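Side-chain contacts in ornithine cyclodeaminase (Methanococcus maripaludis S2, PDB 3C2Q), which catalyses the NAD(+)-dependent cyclisation of L-ornithine to L-proline with release of ammonia: residues G25-T30 and N82-M87; A120-E125 and Y296-C301. All blocks are in the same frame, centred on the assembly; numbering follows the deposited sequence.

Contact 1 (G25-T30 and N82-M87); sequences GFYSTT and NGIRVM. With IMD (imidazole), chain G.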
ATOM      1  N   GLY B  25       0.498 -16.507  36.629  1.00 30.45           N
ATOM      2  CA  GLY B  25       1.102 -17.595  35.882  1.00 28.88           C
ATOM      3  C   GLY B  25       0.129 -18.320  34.974  1.00 27.55           C
ATOM      4  O   GLY B  25       0.511 -19.270  34.324  1.00 28.02           O
ATOM      5  N   PHE B  26      -1.120 -17.868  34.896  1.00 26.88           N
ATOM      6  CA  PHE B  26      -2.081 -18.495  33.975  1.00 25.90           C
ATOM      7  C   PHE B  26      -1.545 -18.621  32.545  1.00 25.58           C
ATOM      8  O   PHE B  26      -0.835 -17.730  32.056  1.00 26.04           O
ATOM      9  CB  PHE B  26      -3.418 -17.758  33.973  1.00 26.32           C
ATOM     10  CG  PHE B  26      -3.399 -16.420  33.257  1.00 25.64           C
ATOM     11  CD1 PHE B  26      -3.681 -16.343  31.894  1.00 26.93           C
ATOM     12  CD2 PHE B  26      -3.142 -15.249  33.956  1.00 26.16           C
ATOM     13  CE1 PHE B  26      -3.676 -15.115  31.237  1.00 27.80           C
ATOM     14  CE2 PHE B  26      -3.147 -14.010  33.322  1.00 27.46           C
ATOM     15  CZ  PHE B  26      -3.418 -13.948  31.944  1.00 27.18           C
ATOM     16  N   TYR B  27      -1.869 -19.739  31.913  1.00 24.53           N
ATOM     17  CA  TYR B  27      -1.493 -20.027  30.540  1.00 24.44           C
ATOM     18  C   TYR B  27      -2.435 -19.251  29.602  1.00 23.78           C
ATOM     19  O   TYR B  27      -3.681 -19.245  29.780  1.00 21.80           O
ATOM     20  CB  TYR B  27      -1.572 -21.535  30.268  1.00 24.23           C
ATOM     21  CG  TYR B  27      -1.248 -21.952  28.828  1.00 24.45           C
ATOM     22  CD1 TYR B  27       0.069 -22.009  28.374  1.00 24.85           C
ATOM     23  CD2 TYR B  27      -2.262 -22.293  27.940  1.00 25.05           C
ATOM     24  CE1 TYR B  27       0.369 -22.393  27.065  1.00 25.46           C
ATOM     25  CE2 TYR B  27      -1.979 -22.687  26.632  1.00 24.34           C
ATOM     26  CZ  TYR B  27      -0.672 -22.728  26.205  1.00 24.33           C
ATOM     27  OH  TYR B  27      -0.425 -23.143  24.928  1.00 24.16           O
ATOM     28  N   SER B  28      -1.818 -18.556  28.643  1.00 23.90           N
ATOM     29  CA  SER B  28      -2.564 -17.805  27.624  1.00 22.94           C
ATOM     30  C   SER B  28      -2.418 -18.578  26.312  1.00 22.14           C
ATOM     31  O   SER B  28      -1.309 -18.857  25.894  1.00 22.96           O
ATOM     32  CB  SER B  28      -2.006 -16.378  27.503  1.00 23.45           C
ATOM     33  OG  SER B  28      -2.794 -15.602  26.622  1.00 23.93           O
ATOM     34  N   THR B  29      -3.539 -18.958  25.698  1.00 20.87           N
ATOM     35  CA  THR B  29      -3.555 -19.961  24.658  1.00 20.34           C
ATOM     36  C   THR B  29      -2.983 -19.430  23.323  1.00 20.12           C
ATOM     37  O   THR B  29      -3.001 -18.214  23.059  1.00 18.84           O
ATOM     38  CB  THR B  29      -4.989 -20.436  24.378  1.00 20.76           C
ATOM     39  OG1 THR B  29      -5.828 -19.286  24.186  1.00 21.44           O
ATOM     40  CG2 THR B  29      -5.556 -21.259  25.591  1.00 22.47           C
ATOM     41  N   THR B  30      -2.492 -20.372  22.523  1.00 20.16           N
ATOM     42  CA  THR B  30      -2.249 -20.197  21.102  1.00 19.96           C
ATOM     43  C   THR B  30      -3.563 -20.434  20.347  1.00 20.53           C
ATOM     44  O   THR B  30      -4.629 -20.689  20.958  1.00 19.72           O
ATOM     45  CB  THR B  30      -1.224 -21.220  20.586  1.00 20.25           C
ATOM     46  OG1 THR B  30      -1.835 -22.512  20.543  1.00 19.57           O
ATOM     47  CG2 THR B  30       0.056 -21.254  21.466  1.00 20.38           C
ATOM     48  N   ASN B  82       3.504 -26.700  32.129  1.00 35.80           N
ATOM     49  CA  ASN B  82       3.619 -28.150  32.358  1.00 35.72           C
ATOM     50  C   ASN B  82       2.327 -28.883  32.108  1.00 34.25           C
ATOM     51  O   ASN B  82       1.249 -28.337  32.346  1.00 33.95           O
ATOM     52  CB  ASN B  82       4.047 -28.455  33.799  1.00 37.21           C
ATOM     53  CG  ASN B  82       5.457 -27.964  34.124  1.00 41.31           C
ATOM     54  OD1 ASN B  82       5.754 -27.679  35.293  1.00 47.22           O
ATOM     55  ND2 ASN B  82       6.328 -27.858  33.103  1.00 43.60           N
ATOM     56  N   GLY B  83       2.437 -30.136  31.673  1.00 32.64           N
ATOM     57  CA  GLY B  83       1.258 -30.972  31.448  1.00 31.66           C
ATOM     58  C   GLY B  83       0.388 -30.460  30.316  1.00 31.83           C
ATOM     59  O   GLY B  83      -0.837 -30.636  30.333  1.00 31.17           O
ATOM     60  N   ILE B  84       1.021 -29.801  29.336  1.00 31.29           N
ATOM     61  CA  ILE B  84       0.282 -29.386  28.127  1.00 31.75           C
ATOM     62  C   ILE B  84       0.975 -29.870  26.864  1.00 31.18           C
ATOM     63  O   ILE B  84       2.199 -30.004  26.829  1.00 31.33           O
ATOM     64  CB  ILE B  84       0.024 -27.847  28.062  1.00 31.73           C
ATOM     65  CG1 ILE B  84       1.255 -27.097  27.596  1.00 33.18           C
ATOM     66  CG2 ILE B  84      -0.406 -27.280  29.420  1.00 31.66           C
ATOM     67  CD1 ILE B  84       0.940 -25.726  26.997  1.00 35.97           C
ATOM     68  N   ARG B  85       0.165 -30.130  25.842  1.00 31.18           N
ATOM     69  CA  ARG B  85       0.623 -30.582  24.534  1.00 31.01           C
ATOM     70  C   ARG B  85      -0.112 -29.746  23.467  1.00 29.90           C
ATOM     71  O   ARG B  85      -1.344 -29.778  23.390  1.00 28.88           O
ATOM     72  CB  ARG B  85       0.277 -32.056  24.422  1.00 31.83           C
ATOM     73  CG  ARG B  85       0.640 -32.768  23.160  1.00 35.66           C
ATOM     74  CD  ARG B  85       0.426 -34.301  23.380  1.00 40.18           C
ATOM     75  NE  ARG B  85      -0.979 -34.738  23.383  1.00 43.39           N
ATOM     76  CZ  ARG B  85      -1.388 -35.956  23.763  1.00 45.36           C
ATOM     77  NH1 ARG B  85      -0.509 -36.858  24.179  1.00 47.23           N
ATOM     78  NH2 ARG B  85      -2.669 -36.287  23.732  1.00 45.95           N
ATOM     79  N   VAL B  86       0.643 -28.977  22.679  1.00 29.02           N
ATOM     80  CA  VAL B  86       0.055 -28.056  21.691  1.00 28.71           C
ATOM     81  C   VAL B  86       0.392 -28.610  20.312  1.00 29.48           C
ATOM     82  O   VAL B  86       1.550 -28.927  20.051  1.00 29.87           O
ATOM     83  CB  VAL B  86       0.638 -26.619  21.824  1.00 28.55           C
ATOM     84  CG1 VAL B  86      -0.050 -25.646  20.821  1.00 27.79           C
ATOM     85  CG2 VAL B  86       0.512 -26.070  23.285  1.00 26.67           C
HETATM   86  N   MSE B  87      -0.606 -28.725  19.443  1.00 30.27           N
HETATM   87  CA  MSE B  87      -0.447 -29.346  18.112  1.00 32.34           C
HETATM   88  C   MSE B  87      -0.580 -28.323  16.986  1.00 31.37           C
HETATM   89  O   MSE B  87      -1.670 -28.118  16.483  1.00 29.35           O
HETATM   90  CB  MSE B  87      -1.535 -30.394  17.894  1.00 33.07           C
HETATM   91  CG  MSE B  87      -1.085 -31.822  18.071  1.00 44.45           C
HETATM   92 SE   MSE B  87      -0.972 -32.267  19.974  1.00 65.08          SE
HETATM   93  CE  MSE B  87      -2.702 -31.542  20.593  1.00 58.00           C
TER
HETATM   94  N1  IMD G 503       2.221 -22.710  24.303  1.00 28.12           N
HETATM   95  C2  IMD G 503       2.336 -21.379  24.044  1.00 28.90           C
HETATM   96  N3  IMD G 503       3.648 -21.114  23.770  1.00 31.15           N
HETATM   97  C4  IMD G 503       4.351 -22.262  23.917  1.00 28.79           C
HETATM   98  C5  IMD G 503       3.455 -23.262  24.251  1.00 27.80           C

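Contact 2 (A120-E125 and Y296-C301); sequences AKEMHE and YIKTVC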
ATOM      1  N   ALA B 120     -10.732 -22.859  -5.916  1.00 21.74           N
ATOM      2  CA  ALA B 120     -11.998 -23.387  -6.450  1.00 22.81           C
ATOM      3  C   ALA B 120     -12.085 -24.936  -6.287  1.00 23.16           C
ATOM      4  O   ALA B 120     -13.132 -25.461  -5.919  1.00 22.26           O
ATOM      5  CB  ALA B 120     -12.162 -22.998  -7.912  1.00 23.39           C
ATOM      6  N   LYS B 121     -10.977 -25.633  -6.529  1.00 24.44           N
ATOM      7  CA  LYS B 121     -10.944 -27.094  -6.343  1.00 26.54           C
ATOM      8  C   LYS B 121     -11.234 -27.459  -4.876  1.00 27.07           C
ATOM      9  O   LYS B 121     -12.034 -28.375  -4.590  1.00 25.50           O
ATOM     10  CB  LYS B 121      -9.602 -27.681  -6.746  1.00 27.27           C
ATOM     11  CG  LYS B 121      -9.545 -29.231  -6.584  1.00 31.26           C
ATOM     12  CD  LYS B 121     -10.241 -29.920  -7.770  1.00 40.84           C
ATOM     13  CE  LYS B 121     -11.069 -31.155  -7.350  1.00 45.50           C
ATOM     14  NZ  LYS B 121     -12.163 -31.427  -8.361  1.00 47.31           N
ATOM     15  N   GLU B 122     -10.574 -26.760  -3.949  1.00 26.60           N
ATOM     16  CA  GLU B 122     -10.834 -26.989  -2.544  1.00 27.67           C
ATOM     17  C   GLU B 122     -12.276 -26.673  -2.120  1.00 26.83           C
ATOM     18  O   GLU B 122     -12.884 -27.452  -1.368  1.00 26.06           O
ATOM     19  CB  GLU B 122      -9.813 -26.266  -1.667  1.00 28.96           C
ATOM     20  CG  GLU B 122      -9.564 -27.017  -0.379  1.00 37.02           C
ATOM     21  CD  GLU B 122      -8.440 -26.433   0.464  1.00 46.46           C
ATOM     22  OE1 GLU B 122      -7.631 -25.614  -0.071  1.00 49.27           O
ATOM     23  OE2 GLU B 122      -8.376 -26.808   1.670  1.00 50.64           O
HETATM   24  N   MSE B 123     -12.843 -25.563  -2.595  1.00 25.28           N
HETATM   25  CA  MSE B 123     -14.229 -25.232  -2.270  1.00 26.15           C
HETATM   26  C   MSE B 123     -15.196 -26.320  -2.812  1.00 25.99           C
HETATM   27  O   MSE B 123     -16.185 -26.667  -2.176  1.00 24.76           O
HETATM   28  CB  MSE B 123     -14.626 -23.884  -2.867  1.00 25.15           C
HETATM   29  CG  MSE B 123     -13.896 -22.679  -2.242  1.00 26.80           C
HETATM   30 SE   MSE B 123     -14.431 -21.067  -3.208  1.00 31.25          SE
HETATM   31  CE  MSE B 123     -16.328 -20.939  -2.793  1.00 24.29           C
ATOM     32  N   HIS B 124     -14.897 -26.827  -3.999  1.00 26.87           N
ATOM     33  CA  HIS B 124     -15.723 -27.873  -4.609  1.00 28.66           C
ATOM     34  C   HIS B 124     -15.671 -29.152  -3.763  1.00 29.18           C
ATOM     35  O   HIS B 124     -16.702 -29.728  -3.442  1.00 29.73           O
ATOM     36  CB  HIS B 124     -15.282 -28.132  -6.044  1.00 28.63           C
ATOM     37  CG  HIS B 124     -16.164 -29.095  -6.773  1.00 31.02           C
ATOM     38  ND1 HIS B 124     -17.272 -28.694  -7.488  1.00 30.90           N
ATOM     39  CD2 HIS B 124     -16.105 -30.443  -6.886  1.00 31.04           C
ATOM     40  CE1 HIS B 124     -17.852 -29.753  -8.021  1.00 33.98           C
ATOM     41  NE2 HIS B 124     -17.161 -30.826  -7.674  1.00 34.55           N
ATOM     42  N   GLU B 125     -14.469 -29.555  -3.372  1.00 29.65           N
ATOM     43  CA  GLU B 125     -14.283 -30.712  -2.504  1.00 31.24           C
ATOM     44  C   GLU B 125     -15.002 -30.533  -1.172  1.00 30.08           C
ATOM     45  O   GLU B 125     -15.683 -31.451  -0.691  1.00 29.30           O
ATOM     46  CB  GLU B 125     -12.796 -30.933  -2.238  1.00 31.07           C
ATOM     47  CG  GLU B 125     -12.017 -31.400  -3.438  1.00 33.89           C
ATOM     48  CD  GLU B 125     -10.506 -31.434  -3.175  1.00 36.42           C
ATOM     49  OE1 GLU B 125     -10.012 -30.742  -2.243  1.00 43.44           O
ATOM     50  OE2 GLU B 125      -9.795 -32.141  -3.922  1.00 44.92           O
ATOM     51  N   TYR B 296      -6.325 -25.105  12.452  1.00 23.17           N
ATOM     52  CA  TYR B 296      -6.576 -26.191  11.502  1.00 23.65           C
ATOM     53  C   TYR B 296      -7.629 -25.869  10.427  1.00 23.37           C
ATOM     54  O   TYR B 296      -7.792 -26.629   9.491  1.00 23.06           O
ATOM     55  CB  TYR B 296      -6.906 -27.531  12.210  1.00 23.98           C
ATOM     56  CG  TYR B 296      -8.014 -27.468  13.227  1.00 24.55           C
ATOM     57  CD1 TYR B 296      -9.355 -27.296  12.836  1.00 24.67           C
ATOM     58  CD2 TYR B 296      -7.729 -27.596  14.586  1.00 24.90           C
ATOM     59  CE1 TYR B 296     -10.367 -27.244  13.774  1.00 26.90           C
ATOM     60  CE2 TYR B 296      -8.748 -27.548  15.535  1.00 24.00           C
ATOM     61  CZ  TYR B 296     -10.049 -27.381  15.129  1.00 25.53           C
ATOM     62  OH  TYR B 296     -11.054 -27.337  16.076  1.00 26.84           O
ATOM     63  N   ILE B 297      -8.341 -24.756  10.557  1.00 23.00           N
ATOM     64  CA  ILE B 297      -9.334 -24.389   9.545  1.00 22.25           C
ATOM     65  C   ILE B 297      -8.578 -23.689   8.406  1.00 22.74           C
ATOM     66  O   ILE B 297      -7.796 -22.769   8.647  1.00 22.39           O
ATOM     67  CB  ILE B 297     -10.427 -23.475  10.118  1.00 23.05           C
ATOM     68  CG1 ILE B 297     -11.086 -24.126  11.349  1.00 23.35           C
ATOM     69  CG2 ILE B 297     -11.491 -23.097   9.028  1.00 21.73           C
ATOM     70  CD1 ILE B 297     -12.181 -23.266  11.962  1.00 24.30           C
ATOM     71  N   LYS B 298      -8.781 -24.157   7.183  1.00 21.41           N
ATOM     72  CA  LYS B 298      -8.162 -23.517   6.021  1.00 22.72           C
ATOM     73  C   LYS B 298      -8.623 -22.024   5.956  1.00 21.05           C
ATOM     74  O   LYS B 298      -9.806 -21.704   5.981  1.00 20.89           O
ATOM     75  CB  LYS B 298      -8.520 -24.325   4.759  1.00 22.84           C
ATOM     76  CG  LYS B 298      -8.062 -23.733   3.435  1.00 28.52           C
ATOM     77  CD  LYS B 298      -6.710 -24.350   2.969  1.00 39.14           C
ATOM     78  CE  LYS B 298      -5.906 -23.349   2.169  1.00 42.13           C
ATOM     79  NZ  LYS B 298      -5.476 -23.947   0.859  1.00 45.57           N
ATOM     80  N   THR B 299      -7.665 -21.115   5.901  1.00 20.58           N
ATOM     81  CA  THR B 299      -7.954 -19.693   6.036  1.00 20.01           C
ATOM     82  C   THR B 299      -7.369 -18.994   4.812  1.00 19.59           C
ATOM     83  O   THR B 299      -6.182 -19.138   4.536  1.00 18.51           O
ATOM     84  CB  THR B 299      -7.256 -19.168   7.286  1.00 20.00           C
ATOM     85  OG1 THR B 299      -7.691 -19.958   8.398  1.00 21.31           O
ATOM     86  CG2 THR B 299      -7.607 -17.713   7.552  1.00 22.42           C
ATOM     87  N   VAL B 300      -8.207 -18.268   4.084  1.00 18.75           N
ATOM     88  CA  VAL B 300      -7.769 -17.537   2.873  1.00 18.65           C
ATOM     89  C   VAL B 300      -8.153 -16.071   3.053  1.00 18.27           C
ATOM     90  O   VAL B 300      -9.312 -15.752   3.347  1.00 18.73           O
ATOM     91  CB  VAL B 300      -8.431 -18.094   1.579  1.00 18.94           C
ATOM     92  CG1 VAL B 300      -7.956 -17.289   0.318  1.00 18.42           C
ATOM     93  CG2 VAL B 300      -8.090 -19.559   1.396  1.00 19.75           C
ATOM     94  N   CYS B 301      -7.173 -15.185   2.940  1.00 16.88           N
ATOM     95  CA  CYS B 301      -7.444 -13.766   3.137  1.00 16.85           C
ATOM     96  C   CYS B 301      -7.128 -13.015   1.843  1.00 16.30           C
ATOM     97  O   CYS B 301      -5.974 -12.977   1.380  1.00 15.52           O
ATOM     98  CB  CYS B 301      -6.605 -13.207   4.292  1.00 17.30           C
ATOM     99  SG  CYS B 301      -6.920 -11.428   4.607  1.00 19.87           S
TER

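Contact 1 (G25-T30 and N82-M87)
The ring of Tyr-27 overlaps the end of Ile-84, whose CD1 sits 3.4 Å from Tyr-27 CE1 and almost as close to CZ. The two side chains approach from opposite directions, and the methyl meets the ring obliquely near its phenolic end. Tyr-27 holds CG anti to the backbone N (chi1 178°), which carries its long flat group across the gap between the two backbones. Isoleucine suits the other side because its longer branch delivers a slim methyl to the ring carbons. The phenol then lies beside Val-86, with Tyr-27 OH 3.5 Å from Val-86 CG2. The other branch of this valine serves Thr-30: Val-86 CG1 lies 3.6 Å from Thr-30 OG1, a van der Waals contact, while the hydroxyl oxygen accepts a hydrogen bond from the backbone N of His-32. Threonine can therefore turn a polar atom back to its own loop and still present a methyl. A bound imidazole, probably from the crystallisation liquor, uses that methyl and the phenol together. Its N1 donates to Tyr-27 OH (2.8 Å, 149° at the hydrogen) at the edge of the tyrosine ring, and the two rings stand nearly perpendicular. Thr-30 CG2 approaches imidazole C2 at 3.4 Å from one side of the imidazole plane, so the small ring is held by one polar bond and by methyl contacts. Tyr-27 also packs edge-to-face with His-81 and touches Leu-78 and Ile-54, while Leu-98 of the third subunit packs on Val-86. The arrangement is that of an irregular loop laid against a beta-sheet, its tyrosine and threonine meeting Ile-84 and Val-86, which point toward it from strand 84-86, the outermost strand of the sheet within this chain.

Contact 2 (A120-E125 and Y296-C301)
The carboxylate of Glu-122 is the flat group that carries this contact, and Lys-298 meets it both at an oxygen and from one side. NZ of Lys-298 comes to OE1 of Glu-122 on its syn lone pair at 2.9 Å, and the angle from Glu-122 CD through OE1 to Lys-298 NZ is 136°. The bond goes to one oxygen: Glu-122 OE2 is 4.2 Å from Lys-298 NZ. It faces the lysine's methylenes instead, with CD of Lys-298 3.2 Å from OE2 of Glu-122, and CB, CG, CD and CE of the lysine all displaced to the same side of the carboxylate plane. Lys-298 starts with CG anti to the backbone N (chi1 175°) and then bends at each later torsion, curling its aliphatic part alongside the carboxylate before the ammonium turns in to OE1. Glu-122, extended beyond CG (chi2 173°), reaches out from the helix to meet the lysine part-way. Two long, flexible side chains suit a place where the CA atoms of Glu-122 and Lys-298, the nearest pair, are 9.6 Å apart.

Beneath this pair helix 112-133 packs on the parallel sheet of the Rossmann-fold domain through Met-123 on Ile-278; within the sheet, Val-300 touches Met-276 of the neighbouring strand. Lys-298 stands at the first residue of strand 298-303, and its side chain also touches Met-276. The neighbouring Thr-299 gives its hydroxyl hydrogen to Ile-297 O from above the carbonyl plane. Both partners of the ion pair are partly exposed, so water probably screens their attraction. The chemistry thus implies a single-oxygen salt bridge across a helix-strand boundary, directional at OE1 and backed by methylenes, with the opposite charges probably favouring the ionised form of each group.

How the contacts relate
Contact 1 belongs to the N-terminal mixed sheet and contact 2 to the parallel Rossmann sheet; their centres lie 28 Å apart and they share no element, although strand 84-86 and helix 112-133 are successive elements of the chain, joined by a long connection. The first is partly buried, lies where other subunits approach and is mainly apolar; its polar bond goes to a small bound molecule. The second is a surface contact that no other chain touches, and its chemistry is one ion pair. Methyl groups and an aromatic ring thus join loop to edge strand where the place is partly buried, whereas charged ends of long side chains join helix to strand at a partly exposed place.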